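Local structure of mitogen-activated protein kinase kinase kinase 15 (Homo sapiens, 6V0M) at residues E27-L31 and S32-N36; A18-I21 and E22-E26; I38-E41 and D42-L46; L56-A59 and V60-R64. The protein is a serine/threonine kinase that phosphorylates MAP kinase kinases, probably in stress signalling, its sterile alpha-motif domain probably mediating complex formation with related apoptosis signal-regulating kinases. All coordinates share one frame; numbering follows the deposited sequence.

Contact 1 of 4, residues E27-L31 and S32-N36; sequences EGYTL and SDILN
Thr30 and Asp33 clasp each other across the first turn of helix 31-37 in a capping box. Asp33 OD2 accepts from Thr30 N at 3.0 Å, the donor lying above the carboxylate plane, 43° out of it, while Thr30 OG1 takes Asp33 N at 3.1 Å. OG1 sits between the backbone N and the carbonyl carbon of Thr30 (chi1 63°), which turns it forward to Asp33 N. These bonds and the cluster beside them are the tight part: Asp33 CB meets the Tyr29 ring at its edge, in plane, and Ile34 CD1 approaches Tyr29 CD1 obliquely at 3.9 Å. One turn on, Leu31 CG rests 3.9 Å from Leu35 CD1. On the solvent side the Ser32 side chain is exposed. Ser32 O holds Asn36 through both N and ND2, the latter at 3.1 Å. An alanine in place of Asp33 would remove the carboxylate and is likely to leave Thr30 N without its mate, weakening the start of the helix. Among its neighbours, helix 31-37 sets Leu31, Ile34 and Leu35 on Trp10 of helix 4-13 and Ile34 on Val60 of helix 50-70, while Tyr29 packs on Ile38 and Leu46.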
loop_
_atom_site.group_PDB
_atom_site.type_symbol
_atom_site.label_atom_id
_atom_site.label_comp_id
_atom_site.label_asym_id
_atom_site.label_seq_id
_atom_site.Cartn_x
_atom_site.Cartn_y
_atom_site.Cartn_z
ATOM N N GLU A 27 10.611 -5.576 0.430
ATOM C CA GLU A 27 9.924 -6.540 1.281
ATOM C C GLU A 27 9.082 -7.545 0.542
ATOM O O GLU A 27 8.596 -8.512 1.130
ATOM C CB GLU A 27 9.059 -5.813 2.324
ATOM C CG GLU A 27 9.776 -4.978 3.347
ATOM C CD GLU A 27 10.824 -5.753 4.138
ATOM O OE1 GLU A 27 10.626 -6.928 4.516
ATOM O OE2 GLU A 27 11.922 -5.187 4.321
ATOM N N GLY A 28 8.931 -7.395 -0.782
ATOM C CA GLY A 28 8.244 -8.392 -1.562
ATOM C C GLY A 28 6.721 -8.299 -1.359
ATOM O O GLY A 28 6.009 -9.246 -1.560
ATOM N N TYR A 29 6.261 -7.134 -0.927
ATOM C CA TYR A 29 4.778 -6.862 -0.946
ATOM C C TYR A 29 4.271 -6.835 -2.392
ATOM O O TYR A 29 4.882 -6.293 -3.266
ATOM C CB TYR A 29 4.405 -5.571 -0.254
ATOM C CG TYR A 29 4.509 -5.546 1.250
ATOM C CD1 TYR A 29 3.562 -6.164 2.046
ATOM C CD2 TYR A 29 5.522 -4.881 1.895
ATOM C CE1 TYR A 29 3.594 -6.087 3.404
ATOM C CE2 TYR A 29 5.616 -4.878 3.276
ATOM C CZ TYR A 29 4.633 -5.486 4.028
ATOM O OH TYR A 29 4.705 -5.480 5.375
ATOM N N THR A 30 3.101 -7.426 -2.599
ATOM C CA THR A 30 2.364 -7.314 -3.874
ATOM C C THR A 30 1.244 -6.330 -3.597
ATOM O O THR A 30 0.888 -6.036 -2.427
ATOM C CB THR A 30 1.782 -8.658 -4.297
ATOM O OG1 THR A 30 0.827 -9.091 -3.321
ATOM C CG2 THR A 30 2.801 -9.759 -4.426
ATOM N N LEU A 31 0.641 -5.866 -4.690
ATOM C CA LEU A 31 -0.512 -4.998 -4.585
ATOM C C LEU A 31 -1.603 -5.756 -3.847
ATOM O O LEU A 31 -2.280 -5.199 -2.971
ATOM C CB LEU A 31 -0.961 -4.535 -5.969
ATOM C CG LEU A 31 -2.113 -3.528 -6.045
ATOM C CD1 LEU A 31 -1.915 -2.368 -5.147
ATOM C CD2 LEU A 31 -2.231 -3.066 -7.500
ATOM N N SER A 32 -1.768 -7.046 -4.152
ATOM C CA SER A 32 -2.751 -7.855 -3.409
ATOM C C SER A 32 -2.563 -7.811 -1.895
ATOM O O SER A 32 -3.531 -7.681 -1.088
ATOM C CB SER A 32 -2.731 -9.301 -3.891
ATOM O OG SER A 32 -3.739 -9.984 -3.245
ATOM N N ASP A 33 -1.304 -7.949 -1.461
ATOM C CA ASP A 33 -0.982 -7.887 -0.042
ATOM C C ASP A 33 -1.445 -6.544 0.556
ATOM O O ASP A 33 -1.930 -6.527 1.723
ATOM C CB ASP A 33 0.539 -8.085 0.266
ATOM C CG ASP A 33 1.110 -9.397 -0.164
ATOM O OD1 ASP A 33 0.429 -10.451 -0.098
ATOM O OD2 ASP A 33 2.346 -9.423 -0.487
ATOM N N ILE A 34 -1.166 -5.422 -0.153
ATOM C CA ILE A 34 -1.432 -4.083 0.349
ATOM C C ILE A 34 -2.956 -3.904 0.458
ATOM O O ILE A 34 -3.424 -3.506 1.477
ATOM C CB ILE A 34 -0.808 -2.979 -0.501
ATOM C CG1 ILE A 34 0.769 -3.062 -0.506
ATOM C CG2 ILE A 34 -1.158 -1.629 -0.015
ATOM C CD1 ILE A 34 1.373 -3.172 0.841
ATOM N N LEU A 35 -3.659 -4.287 -0.604
ATOM C CA LEU A 35 -5.147 -4.114 -0.611
ATOM C C LEU A 35 -5.876 -4.975 0.413
ATOM O O LEU A 35 -6.896 -4.570 0.970
ATOM C CB LEU A 35 -5.660 -4.398 -2.006
ATOM C CG LEU A 35 -5.215 -3.422 -3.090
ATOM C CD1 LEU A 35 -5.690 -3.991 -4.436
ATOM C CD2 LEU A 35 -5.592 -1.977 -2.849
ATOM N N ASN A 36 -5.407 -6.214 0.590
ATOM C CA ASN A 36 -6.133 -7.266 1.338
ATOM C C ASN A 36 -5.566 -7.684 2.726
ATOM O O ASN A 36 -6.298 -8.035 3.618
ATOM C CB ASN A 36 -6.275 -8.488 0.456
ATOM C CG ASN A 36 -7.067 -8.172 -0.796
ATOM O OD1 ASN A 36 -8.240 -7.858 -0.685
ATOM N ND2 ASN A 36 -6.422 -8.134 -1.964
#

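Contact 2 of 4, residues A18-I21 and E22-E26; sequences AKTI and EKIVE
Helix 18-26 of the sterile alpha-motif bundle is amphipathic, and Ala18 to Glu26 carry both its wet and its buried face. Four regular i to i+4 backbone bonds run from Glu22, Lys23, Ile24 and Val25 back to Ala18, Lys19, Thr20 and Ile21; that of Val25 N to Ile21 O measures 2.9 Å. On the wet face Lys19 and Glu22 cross at a slant. Lys19 NZ stands 4.1 Å from Glu22 OE1, beyond a salt bridge, and a water joins the pair, accepting from Lys19 NZ at 3.2 Å and donating to Glu22 OE1 at 2.5 Å. Bends at chi2 (-115°) and chi3 carry the lysine chain round to this water, whereas the glutamate runs extended beyond CG, its CG 3.3 Å from Ala18 O. On the buried face Thr20 and Ile24 lie side by side and point the same way, the methyl Thr20 CG2 4.0 Å from Ile24 CD1. Ile21 CG2 and Val25 CG2 meet more loosely at 4.3 Å. The hydroxyl of Thr20 bonds to Asp17, and the ammonium of Lys23 to the carbonyl O of Leu46. Ile21 packs on Ile8 and Leu11 of helix 4-13, Val25 reaches Asp4 on that same helix, and Ile24 lies on Tyr29 in the loop leading to helix 31-37.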
loop_
_atom_site.group_PDB
_atom_site.type_symbol
_atom_site.label_atom_id
_atom_site.label_comp_id
_atom_site.label_asym_id
_atom_site.label_seq_id
_atom_site.Cartn_x
_atom_site.Cartn_y
_atom_site.Cartn_z
ATOM N N ALA A 18 10.202 7.738 -4.252
ATOM C CA ALA A 18 10.996 6.626 -4.776
ATOM C C ALA A 18 11.617 5.771 -3.675
ATOM O O ALA A 18 11.672 4.565 -3.817
ATOM C CB ALA A 18 12.094 7.167 -5.679
ATOM N N LYS A 19 12.095 6.400 -2.583
ATOM C CA LYS A 19 12.714 5.638 -1.504
ATOM C C LYS A 19 11.719 4.776 -0.779
ATOM O O LYS A 19 12.007 3.643 -0.407
ATOM C CB LYS A 19 13.472 6.541 -0.491
ATOM C CG LYS A 19 14.574 7.394 -1.082
ATOM C CD LYS A 19 15.988 7.040 -0.589
ATOM C CE LYS A 19 16.548 5.794 -1.259
ATOM N NZ LYS A 19 17.505 5.062 -0.382
ATOM N N THR A 20 10.497 5.284 -0.580
ATOM C CA THR A 20 9.466 4.522 0.030
ATOM C C THR A 20 9.026 3.344 -0.819
ATOM O O THR A 20 8.781 2.237 -0.280
ATOM C CB THR A 20 8.245 5.363 0.415
ATOM O OG1 THR A 20 8.704 6.339 1.348
ATOM C CG2 THR A 20 7.167 4.465 1.057
ATOM N N ILE A 21 8.920 3.594 -2.128
ATOM C CA ILE A 21 8.558 2.584 -3.085
ATOM C C ILE A 21 9.631 1.452 -3.010
ATOM O O ILE A 21 9.286 0.251 -3.003
ATOM C CB ILE A 21 8.385 3.173 -4.490
ATOM C CG1 ILE A 21 7.071 3.997 -4.562
ATOM C CG2 ILE A 21 8.443 2.109 -5.598
ATOM C CD1 ILE A 21 6.971 4.789 -5.827
ATOM N N GLU A 22 10.891 1.833 -2.935
ATOM C CA GLU A 22 11.977 0.829 -2.836
ATOM C C GLU A 22 11.867 -0.053 -1.618
ATOM O O GLU A 22 12.000 -1.279 -1.708
ATOM C CB GLU A 22 13.353 1.490 -2.876
ATOM C CG GLU A 22 13.713 1.996 -4.247
ATOM C CD GLU A 22 14.998 2.812 -4.281
ATOM O OE1 GLU A 22 15.716 2.813 -3.254
ATOM O OE2 GLU A 22 15.293 3.416 -5.350
ATOM N N LYS A 23 11.563 0.571 -0.472
ATOM C CA LYS A 23 11.366 -0.135 0.760
ATOM C C LYS A 23 10.244 -1.170 0.681
ATOM O O LYS A 23 10.430 -2.361 1.095
ATOM C CB LYS A 23 11.096 0.864 1.905
ATOM C CG LYS A 23 12.359 1.451 2.453
ATOM C CD LYS A 23 12.086 2.646 3.375
ATOM C CE LYS A 23 11.412 2.275 4.681
ATOM N NZ LYS A 23 10.842 3.520 5.304
ATOM N N ILE A 24 9.082 -0.761 0.138
ATOM C CA ILE A 24 7.987 -1.684 -0.002
ATOM C C ILE A 24 8.262 -2.854 -0.953
ATOM O O ILE A 24 7.978 -4.043 -0.668
ATOM C CB ILE A 24 6.717 -0.900 -0.402
ATOM C CG1 ILE A 24 6.388 -0.002 0.796
ATOM C CG2 ILE A 24 5.597 -1.860 -0.654
ATOM C CD1 ILE A 24 5.244 0.983 0.538
ATOM N N VAL A 25 8.876 -2.514 -2.088
ATOM C CA VAL A 25 9.259 -3.534 -3.075
ATOM C C VAL A 25 10.285 -4.497 -2.491
ATOM O O VAL A 25 10.205 -5.712 -2.692
ATOM C CB VAL A 25 9.760 -2.820 -4.344
ATOM C CG1 VAL A 25 10.586 -3.781 -5.236
ATOM C CG2 VAL A 25 8.555 -2.155 -5.056
ATOM N N GLU A 26 11.264 -3.972 -1.764
ATOM C CA GLU A 26 12.319 -4.856 -1.164
ATOM C C GLU A 26 11.764 -5.873 -0.199
ATOM O O GLU A 26 12.326 -6.916 -0.051
ATOM C CB GLU A 26 13.363 -4.016 -0.476
ATOM C CG GLU A 26 14.234 -3.292 -1.483
ATOM C CD GLU A 26 15.178 -2.308 -0.825
ATOM O OE1 GLU A 26 15.076 -2.120 0.405
ATOM O OE2 GLU A 26 15.995 -1.698 -1.552
HETATM O O HOH W 1 16.518 2.043 -1.014
#

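Contact 3 of 4, residues I38-E41 and D42-L46; sequences ITKE and DLRYL
The carboxylate of Asp42 meets Thr39 N on its anti side, close to its plane, while the flat end of Arg44 is approached obliquely by Lys40 CD, 3.8 Å from NH1. The carboxylate planes of Glu41 and Asp42 are steeply inclined, 69° apart, with Glu41 OE1 3.9 Å from Asp42 OD1; two like charges so close would probably repel. Thr39 and Asp42 form a capping box that starts helix 40-45 of the sterile alpha-motif fold. Its firm half is Thr39 N to Asp42 OD2, 2.8 Å and nearly straight at 171°. The return bond from Asp42 N to Thr39 OG1 is weak, as is the one from Thr39 OG1 to Asp42 OD2, so a single oxygen takes both a strong and a weak donor. An alanine here is likely to leave Thr39 N without its partner and the threonine hydroxyl freer to turn. Farther along, Lys40 and Arg44 lie side by side, pointing the same way, as do Glu41 and Tyr45. Leu43 packs on Leu53 and Trp57 of helix 50-70. Ile38 holds CG1 between its backbone N and carbonyl carbon (chi1 64°), which brings Ile38 CD1 to 3.7 Å from Leu43 CD2.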
loop_
_atom_site.group_PDB
_atom_site.type_symbol
_atom_site.label_atom_id
_atom_site.label_comp_id
_atom_site.label_asym_id
_atom_site.label_seq_id
_atom_site.Cartn_x
_atom_site.Cartn_y
_atom_site.Cartn_z
ATOM N N ILE A 38 -2.293 -6.346 4.576
ATOM C CA ILE A 38 -1.538 -5.528 5.527
ATOM C C ILE A 38 -2.393 -4.832 6.566
ATOM O O ILE A 38 -3.611 -4.600 6.389
ATOM C CB ILE A 38 -0.655 -4.471 4.865
ATOM C CG1 ILE A 38 -1.520 -3.460 4.128
ATOM C CG2 ILE A 38 0.419 -5.196 4.044
ATOM C CD1 ILE A 38 -0.904 -2.172 3.799
ATOM N N THR A 39 -1.747 -4.577 7.704
ATOM C CA THR A 39 -2.342 -3.828 8.777
ATOM C C THR A 39 -1.639 -2.522 8.847
ATOM O O THR A 39 -0.528 -2.342 8.310
ATOM C CB THR A 39 -2.232 -4.548 10.105
ATOM O OG1 THR A 39 -0.834 -4.598 10.520
ATOM C CG2 THR A 39 -2.861 -5.938 10.005
ATOM N N LYS A 40 -2.243 -1.593 9.585
ATOM C CA LYS A 40 -1.608 -0.306 9.795
ATOM C C LYS A 40 -0.252 -0.513 10.492
ATOM O O LYS A 40 0.697 0.229 10.225
ATOM C CB LYS A 40 -2.515 0.574 10.621
ATOM C CG LYS A 40 -2.594 1.975 10.062
ATOM C CD LYS A 40 -3.516 2.866 10.869
ATOM C CE LYS A 40 -4.815 2.148 11.192
ATOM N NZ LYS A 40 -5.903 3.077 11.561
ATOM N N GLU A 41 -0.164 -1.506 11.385
ATOM C CA GLU A 41 1.084 -1.782 12.096
ATOM C C GLU A 41 2.251 -2.141 11.167
ATOM O O GLU A 41 3.406 -1.760 11.417
ATOM C CB GLU A 41 0.862 -2.877 13.151
ATOM C CG GLU A 41 2.027 -3.111 14.103
ATOM C CD GLU A 41 3.192 -3.979 13.569
ATOM O OE1 GLU A 41 3.049 -4.740 12.603
ATOM O OE2 GLU A 41 4.306 -3.793 14.056
ATOM N N ASP A 42 1.945 -2.823 10.061
ATOM C CA ASP A 42 2.957 -3.153 9.009
ATOM C C ASP A 42 3.491 -1.874 8.434
ATOM O O ASP A 42 4.690 -1.767 8.266
ATOM C CB ASP A 42 2.363 -3.981 7.860
ATOM C CG ASP A 42 1.947 -5.373 8.304
ATOM O OD1 ASP A 42 2.801 -6.043 8.923
ATOM O OD2 ASP A 42 0.750 -5.797 8.061
ATOM N N LEU A 43 2.591 -0.915 8.146
ATOM C CA LEU A 43 3.014 0.381 7.592
ATOM C C LEU A 43 3.907 1.165 8.587
ATOM O O LEU A 43 4.912 1.727 8.189
ATOM C CB LEU A 43 1.820 1.221 7.188
ATOM C CG LEU A 43 0.859 0.601 6.177
ATOM C CD1 LEU A 43 -0.363 1.487 6.001
ATOM C CD2 LEU A 43 1.575 0.349 4.876
ATOM N N ARG A 44 3.536 1.157 9.873
ATOM C CA ARG A 44 4.342 1.788 10.910
ATOM C C ARG A 44 5.722 1.137 11.027
ATOM O O ARG A 44 6.750 1.814 11.197
ATOM C CB ARG A 44 3.615 1.814 12.235
ATOM C CG ARG A 44 2.298 2.620 12.148
ATOM C CD ARG A 44 1.941 3.508 13.312
ATOM N NE ARG A 44 1.494 4.851 12.858
ATOM C CZ ARG A 44 0.224 5.268 12.731
ATOM N NH1 ARG A 44 -0.805 4.485 13.042
ATOM N NH2 ARG A 44 -0.019 6.499 12.301
ATOM N N TYR A 45 5.759 -0.194 10.921
ATOM C CA TYR A 45 7.047 -0.909 11.023
ATOM C C TYR A 45 7.948 -0.528 9.844
ATOM O O TYR A 45 9.175 -0.452 9.987
ATOM C CB TYR A 45 6.808 -2.432 11.098
ATOM C CG TYR A 45 8.023 -3.249 11.301
ATOM C CD1 TYR A 45 8.592 -3.380 12.558
ATOM C CD2 TYR A 45 8.618 -3.881 10.236
ATOM C CE1 TYR A 45 9.757 -4.160 12.750
ATOM C CE2 TYR A 45 9.753 -4.656 10.394
ATOM C CZ TYR A 45 10.305 -4.799 11.654
ATOM O OH TYR A 45 11.444 -5.539 11.788
ATOM N N LEU A 46 7.348 -0.273 8.674
ATOM C CA LEU A 46 8.090 0.190 7.511
ATOM C C LEU A 46 8.591 1.605 7.670
ATOM O O LEU A 46 9.325 2.071 6.828
ATOM C CB LEU A 46 7.210 0.128 6.261
ATOM C CG LEU A 46 6.889 -1.255 5.735
ATOM C CD1 LEU A 46 5.619 -1.162 4.900
ATOM C CD2 LEU A 46 8.110 -1.704 4.944
#

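Contact 4 of 4, residues L56-A59 and V60-R64; sequences LWSA and VSQYR
Residues Leu56 to Arg64 form an unbroken stretch of helix 50-70, the long last helix of the sterile alpha-motif domain, with i to i+4 bonds from Val60, Ser61, Gln62 and Tyr63 back to Leu56, Trp57, Ser58 and Ala59. Val60 N to Leu56 O is nearly straight, at 2.9 Å and 171°. Trp57 O is gripped twice: Ser61 N reaches it at 2.8 Å and Ser61 OG donates at 2.7 Å, the two coming from opposite faces of the carbonyl plane. The serine hydroxyl lies anti to its own carbonyl carbon (chi1 -57°), which turns it back along the helix and also sets OG over one face of the Trp57 indole, offset toward the rim. At the far end of that indole Arg64 NH1 lies 3.7 Å from Trp57 CH2, an oblique approach with the guanidinium and ring planes 79° apart. The arginine chain is extended from CG to NE, and Val60 CG1 sits over one face of its guanidinium. On the inner side Leu56 CD2 and Val60 CG2 touch at 3.8 Å, the two side chains parallel in direction. Gln62 NE2 adds a weak bond to Ser58 O on the outer side. Arg64 ties this helix to its neighbours, NE bonding to the carbonyl of Leu35 and NH2 to that of Ile38. Leu56 and Val60 pack on Trp10 of helix 4-13 and on Ile34 of helix 31-37, while Trp57 lies against Lys40 and Leu43 of helix 40-45.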
loop_
_atom_site.group_PDB
_atom_site.type_symbol
_atom_site.label_atom_id
_atom_site.label_comp_id
_atom_site.label_asym_id
_atom_site.label_seq_id
_atom_site.Cartn_x
_atom_site.Cartn_y
_atom_site.Cartn_z
ATOM N N LEU A 56 -2.430 6.185 2.021
ATOM C CA LEU A 56 -2.397 4.822 1.626
ATOM C C LEU A 56 -3.453 3.979 2.381
ATOM O O LEU A 56 -4.223 3.205 1.765
ATOM C CB LEU A 56 -0.971 4.311 1.826
ATOM C CG LEU A 56 -0.666 3.041 1.094
ATOM C CD1 LEU A 56 0.844 2.985 0.842
ATOM C CD2 LEU A 56 -1.192 1.937 1.965
ATOM N N TRP A 57 -3.507 4.162 3.696
ATOM C CA TRP A 57 -4.457 3.418 4.479
ATOM C C TRP A 57 -5.903 3.814 4.146
ATOM O O TRP A 57 -6.803 2.974 4.188
ATOM C CB TRP A 57 -4.191 3.629 5.969
ATOM C CG TRP A 57 -5.020 2.792 6.802
ATOM C CD1 TRP A 57 -6.017 3.186 7.637
ATOM C CD2 TRP A 57 -4.946 1.360 6.887
ATOM N NE1 TRP A 57 -6.594 2.093 8.211
ATOM C CE2 TRP A 57 -5.929 0.957 7.792
ATOM C CE3 TRP A 57 -4.147 0.400 6.293
ATOM C CZ2 TRP A 57 -6.136 -0.393 8.108
ATOM C CZ3 TRP A 57 -4.323 -0.946 6.672
ATOM C CH2 TRP A 57 -5.298 -1.305 7.542
ATOM N N SER A 58 -6.134 5.086 3.853
ATOM C CA SER A 58 -7.480 5.515 3.441
ATOM C C SER A 58 -7.906 4.815 2.153
ATOM O O SER A 58 -9.051 4.283 2.089
ATOM C CB SER A 58 -7.597 7.039 3.267
ATOM O OG SER A 58 -6.733 7.496 2.269
ATOM N N ALA A 59 -6.982 4.705 1.178
ATOM C CA ALA A 59 -7.251 3.960 -0.070
ATOM C C ALA A 59 -7.542 2.456 0.177
ATOM O O ALA A 59 -8.560 1.908 -0.310
ATOM C CB ALA A 59 -6.213 4.105 -1.142
ATOM N N VAL A 60 -6.682 1.816 0.966
ATOM C CA VAL A 60 -6.837 0.414 1.328
ATOM C C VAL A 60 -8.219 0.208 2.056
ATOM O O VAL A 60 -8.993 -0.707 1.724
ATOM C CB VAL A 60 -5.688 -0.038 2.187
ATOM C CG1 VAL A 60 -5.936 -1.404 2.782
ATOM C CG2 VAL A 60 -4.381 0.005 1.383
ATOM N N SER A 61 -8.530 1.074 3.045
ATOM C CA SER A 61 -9.736 0.943 3.827
ATOM C C SER A 61 -11.012 1.096 2.974
ATOM O O SER A 61 -11.972 0.338 3.175
ATOM C CB SER A 61 -9.782 1.945 4.982
ATOM O OG SER A 61 -8.646 1.765 5.785
ATOM N N GLN A 62 -11.007 2.059 2.059
ATOM C CA GLN A 62 -12.146 2.238 1.129
ATOM C C GLN A 62 -12.352 1.039 0.212
ATOM O O GLN A 62 -13.515 0.627 -0.058
ATOM C CB GLN A 62 -11.936 3.463 0.250
ATOM C CG GLN A 62 -11.944 4.772 1.007
ATOM C CD GLN A 62 -11.696 5.934 0.067
ATOM O OE1 GLN A 62 -12.406 6.093 -0.944
ATOM N NE2 GLN A 62 -10.701 6.755 0.393
ATOM N N TYR A 63 -11.239 0.451 -0.266
ATOM C CA TYR A 63 -11.291 -0.750 -1.075
ATOM C C TYR A 63 -11.913 -1.879 -0.262
ATOM O O TYR A 63 -12.850 -2.537 -0.753
ATOM C CB TYR A 63 -9.904 -1.187 -1.615
ATOM C CG TYR A 63 -9.955 -2.495 -2.293
ATOM C CD1 TYR A 63 -10.603 -2.646 -3.567
ATOM C CD2 TYR A 63 -9.508 -3.628 -1.653
ATOM C CE1 TYR A 63 -10.695 -3.875 -4.141
ATOM C CE2 TYR A 63 -9.530 -4.863 -2.257
ATOM C CZ TYR A 63 -10.150 -4.983 -3.497
ATOM O OH TYR A 63 -10.236 -6.196 -4.158
ATOM N N ARG A 64 -11.448 -2.048 0.973
ATOM C CA ARG A 64 -11.928 -3.154 1.813
ATOM C C ARG A 64 -13.395 -2.992 2.217
ATOM O O ARG A 64 -14.193 -3.971 2.250
ATOM C CB ARG A 64 -11.065 -3.358 3.055
ATOM C CG ARG A 64 -9.595 -3.707 2.703
ATOM C CD ARG A 64 -8.813 -3.929 3.951
ATOM N NE ARG A 64 -7.405 -4.233 3.605
ATOM C CZ ARG A 64 -6.423 -4.428 4.476
ATOM N NH1 ARG A 64 -6.600 -4.317 5.774
ATOM N NH2 ARG A 64 -5.183 -4.680 4.014
#

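All four contacts are local, yet they divide by place. Contacts 1 and 3 open consecutive helices with the same threonine-aspartate box; in contact 3 the bond to the threonine hydroxyl is weak but that to the aspartate shorter. Asp33 O to Ile38 N, at 2.9 Å, probably bonds them directly. Contact 2 runs the length of helix 18-26 and contact 4 lies within helix 50-70; their centres lie about 19 Å apart, and they do not touch. Contact 1 is a surface contact, the others partly buried. Charge serves differently: in contact 2 a water spans an outer pair, whereas Arg64 of contact 4 reaches carbonyls in contacts 1 and 3, and Lys23 of contact 2 one in contact 3.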